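Local coordinates for endoglucanase family 5 (Clostridium acetobutylicum ATCC 824, PDB 6PZ7), which probably hydrolyses internal beta-1,4 linkages of cellulose and related plant polysaccharides as a broad-specificity GH5_4 endoglucanase, at residues S29-G34 with Q76-R81. Sequence-based numbering, arbitrary orientation.
Sequences SPDETG and QAWLNR
Glu32 lays its carboxylate along the side of the Arg81 guanidinium, the two planes only 22° apart. Arg81 NE reaches Glu32 OE1 at 2.8 Å and Arg81 NH2 reaches Glu32 OE2 at 3.0 Å, both nearly straight and both on syn lone pairs, a side-on bidentate salt bridge that fixes the rotation of each group. With CG anti to the backbone N (chi1 174°) and the chain extended beyond it, Glu32 carries its carboxylate from the loop to the helix; a bend past CG turns the NE/NH2 side of Arg81 to meet it, the two chains crossing at about a right angle. Thr40 strengthens the clasp, its OG1 bonding to Glu32 OE2 and its carbonyl oxygen to Arg81 NH2; Arg81 NH1 makes a salt bridge with Glu84 and a hydrogen bond with Tyr88 OH, both farther along the helix. Beside this pair, Asp31 OD1 comes in-plane to the six-membered edge of the Trp78 indole, 3.4 Å from CZ3, with carboxylate and ring planes 80° apart. Asp31 OD1 also accepts a hydrogen bond from the Glu32 backbone N-H (N to OD1 2.8 Å) through its anti lone pair, at the first two residues of the type I turn Asp31-Gly34, which the Gly34 N to Asp31 O bond closes. Trp78 also stacks on His65 and meets Trp62 roughly perpendicular. In this eight-stranded TIM barrel, the contact fastens the loop between strand 19-22 and helix 42-51 to the start of helix 76-91, which leads into strand 95-99.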
ATOM      1  N   SER A  29      14.866   5.118  -5.504  1.00 12.52           N
ATOM      2  CA  SER A  29      15.606   6.366  -5.406  1.00 15.18           C
ATOM      3  C   SER A  29      16.929   6.192  -6.123  1.00 13.96           C
ATOM      4  O   SER A  29      17.408   5.070  -6.282  1.00 14.87           O
ATOM      5  CB  SER A  29      15.828   6.803  -3.949  1.00 21.94           C
ATOM      6  OG  SER A  29      16.227   5.723  -3.143  1.00 25.51           O
ATOM      7  N   PRO A  30      17.522   7.276  -6.593  1.00 15.73           N
ATOM      8  CA  PRO A  30      16.978   8.633  -6.506  1.00 14.19           C
ATOM      9  C   PRO A  30      15.875   8.901  -7.503  1.00 19.27           C
ATOM     10  O   PRO A  30      15.179   9.905  -7.357  1.00 22.56           O
ATOM     11  CB  PRO A  30      18.204   9.521  -6.801  1.00 24.70           C
ATOM     12  CG  PRO A  30      19.067   8.691  -7.639  1.00 22.14           C
ATOM     13  CD  PRO A  30      18.889   7.267  -7.155  1.00 19.84           C
ATOM     14  N   ASP A  31      15.672   8.016  -8.476  1.00 18.85           N
ATOM     15  CA  ASP A  31      14.621   8.227  -9.460  1.00 20.93           C
ATOM     16  C   ASP A  31      14.015   6.886  -9.859  1.00 13.90           C
ATOM     17  O   ASP A  31      14.402   5.832  -9.363  1.00 11.89           O
ATOM     18  CB  ASP A  31      15.130   9.050 -10.648  1.00 28.34           C
ATOM     19  CG  ASP A  31      14.082  10.030 -11.166  1.00 31.19           C
ATOM     20  OD1 ASP A  31      12.995   9.593 -11.619  1.00 25.47           O
ATOM     21  OD2 ASP A  31      14.337  11.262 -11.109  1.00 40.64           O
ATOM     22  N   GLU A  32      13.035   6.958 -10.762  1.00 13.18           N
ATOM     23  CA  GLU A  32      12.123   5.875 -11.046  1.00 11.68           C
ATOM     24  C   GLU A  32      12.803   4.602 -11.545  1.00  9.45           C
ATOM     25  O   GLU A  32      12.322   3.502 -11.313  1.00 10.02           O
ATOM     26  CB  GLU A  32      11.169   6.468 -12.108  1.00 13.78           C
ATOM     27  CG  GLU A  32      10.200   5.480 -12.694  1.00 11.82           C
ATOM     28  CD  GLU A  32       9.155   6.096 -13.604  1.00 10.29           C
ATOM     29  OE1 GLU A  32       9.233   7.305 -13.848  1.00 11.11           O
ATOM     30  OE2 GLU A  32       8.257   5.321 -14.017  1.00 10.08           O
ATOM     31  N   THR A  33      13.883   4.734 -12.286  1.00  9.81           N
ATOM     32  CA  THR A  33      14.615   3.610 -12.846  1.00 10.21           C
ATOM     33  C   THR A  33      15.753   3.133 -11.947  1.00  9.80           C
ATOM     34  O   THR A  33      16.503   2.223 -12.340  1.00 10.92           O
ATOM     35  CB  THR A  33      15.149   3.959 -14.224  1.00 11.90           C
ATOM     36  OG1 THR A  33      16.031   5.069 -14.114  1.00 15.71           O
ATOM     37  CG2 THR A  33      14.024   4.295 -15.214  1.00 13.33           C
ATOM     38  N   GLY A  34      15.892   3.723 -10.763  1.00  9.79           N
ATOM     39  CA  GLY A  34      17.078   3.479  -9.942  1.00 10.60           C
ATOM     40  C   GLY A  34      17.237   2.070  -9.452  1.00 10.65           C
ATOM     41  O   GLY A  34      18.381   1.659  -9.140  1.00 11.83           O
ATOM     42  N   GLN A  76       9.253  20.229  -8.662  1.00 12.54           N
ATOM     43  CA  GLN A  76       8.124  20.262  -9.581  1.00 12.60           C
ATOM     44  C   GLN A  76       8.211  19.174 -10.641  1.00 11.03           C
ATOM     45  O   GLN A  76       7.182  18.615 -11.039  1.00 11.65           O
ATOM     46  CB  GLN A  76       8.061  21.639 -10.249  1.00 16.13           C
ATOM     47  CG  GLN A  76       6.942  21.828 -11.222  1.00 22.44           C
ATOM     48  CD  GLN A  76       6.892  23.247 -11.772  1.00 32.45           C
ATOM     49  OE1 GLN A  76       6.337  24.152 -11.139  1.00 38.97           O
ATOM     50  NE2 GLN A  76       7.499  23.451 -12.942  1.00 35.48           N
ATOM     51  N   ALA A  77       9.400  18.899 -11.159  1.00 11.51           N
ATOM     52  CA  ALA A  77       9.496  17.867 -12.180  1.00 11.88           C
ATOM     53  C   ALA A  77       9.123  16.505 -11.623  1.00 10.82           C
ATOM     54  O   ALA A  77       8.601  15.657 -12.351  1.00 10.54           O
ATOM     55  CB  ALA A  77      10.915  17.819 -12.738  1.00 13.80           C
ATOM     56  N   TRP A  78       9.425  16.235 -10.364  1.00 10.43           N
ATOM     57  CA  TRP A  78       9.018  14.978  -9.753  1.00  9.05           C
ATOM     58  C   TRP A  78       7.510  14.916  -9.628  1.00  9.59           C
ATOM     59  O   TRP A  78       6.899  13.891  -9.970  1.00  9.39           O
ATOM     60  CB  TRP A  78       9.697  14.815  -8.399  1.00  9.81           C
ATOM     61  CG  TRP A  78       9.364  13.528  -7.680  1.00  8.36           C
ATOM     62  CD1 TRP A  78       8.620  13.400  -6.556  1.00  8.65           C
ATOM     63  CD2 TRP A  78       9.758  12.200  -8.039  1.00  9.25           C
ATOM     64  NE1 TRP A  78       8.534  12.092  -6.173  1.00  8.68           N
ATOM     65  CE2 TRP A  78       9.236  11.323  -7.065  1.00  8.91           C
ATOM     66  CE3 TRP A  78      10.530  11.677  -9.080  1.00 11.74           C
ATOM     67  CZ2 TRP A  78       9.471   9.951  -7.104  1.00 10.06           C
ATOM     68  CZ3 TRP A  78      10.754  10.302  -9.115  1.00 13.24           C
ATOM     69  CH2 TRP A  78      10.224   9.460  -8.130  1.00 12.14           C
ATOM     70  N   LEU A  79       6.882  15.975  -9.110  1.00  9.45           N
ATOM     71  CA  LEU A  79       5.428  15.987  -9.039  1.00 10.34           C
ATOM     72  C   LEU A  79       4.812  15.788 -10.411  1.00  9.96           C
ATOM     73  O   LEU A  79       3.793  15.100 -10.553  1.00 10.11           O
ATOM     74  CB  LEU A  79       4.924  17.286  -8.423  1.00 11.89           C
ATOM     75  CG  LEU A  79       4.846  17.353  -6.910  1.00 12.90           C
ATOM     76  CD1 LEU A  79       4.657  18.800  -6.480  1.00 14.36           C
ATOM     77  CD2 LEU A  79       3.753  16.468  -6.346  1.00 11.66           C
ATOM     78  N   ASN A  80       5.384  16.409 -11.433  1.00  9.03           N
ATOM     79  CA  ASN A  80       4.848  16.269 -12.777  1.00  9.37           C
ATOM     80  C   ASN A  80       4.902  14.809 -13.234  1.00  8.24           C
ATOM     81  O   ASN A  80       3.937  14.291 -13.827  1.00  8.80           O
ATOM     82  CB  ASN A  80       5.630  17.134 -13.780  1.00 10.54           C
ATOM     83  CG  ASN A  80       5.364  18.617 -13.629  1.00 12.38           C
ATOM     84  OD1 ASN A  80       4.410  19.045 -12.986  1.00 13.62           O
ATOM     85  ND2 ASN A  80       6.212  19.407 -14.249  1.00 13.61           N
ATOM     86  N   ARG A  81       6.014  14.116 -12.935  1.00  7.78           N
ATOM     87  CA  ARG A  81       6.132  12.696 -13.294  1.00  7.68           C
ATOM     88  C   ARG A  81       5.162  11.833 -12.514  1.00  7.62           C
ATOM     89  O   ARG A  81       4.499  10.951 -13.090  1.00  7.53           O
ATOM     90  CB  ARG A  81       7.567  12.206 -13.113  1.00  8.53           C
ATOM     91  CG  ARG A  81       7.740  10.733 -13.460  1.00  8.83           C
ATOM     92  CD  ARG A  81       7.273  10.402 -14.881  1.00  8.88           C
ATOM     93  NE  ARG A  81       7.375   8.949 -15.074  1.00  8.52           N
ATOM     94  CZ  ARG A  81       6.700   8.270 -15.998  1.00  8.64           C
ATOM     95  NH1 ARG A  81       5.900   8.862 -16.867  1.00  8.58           N
ATOM     96  NH2 ARG A  81       6.804   6.945 -16.014  1.00  8.96           N
TER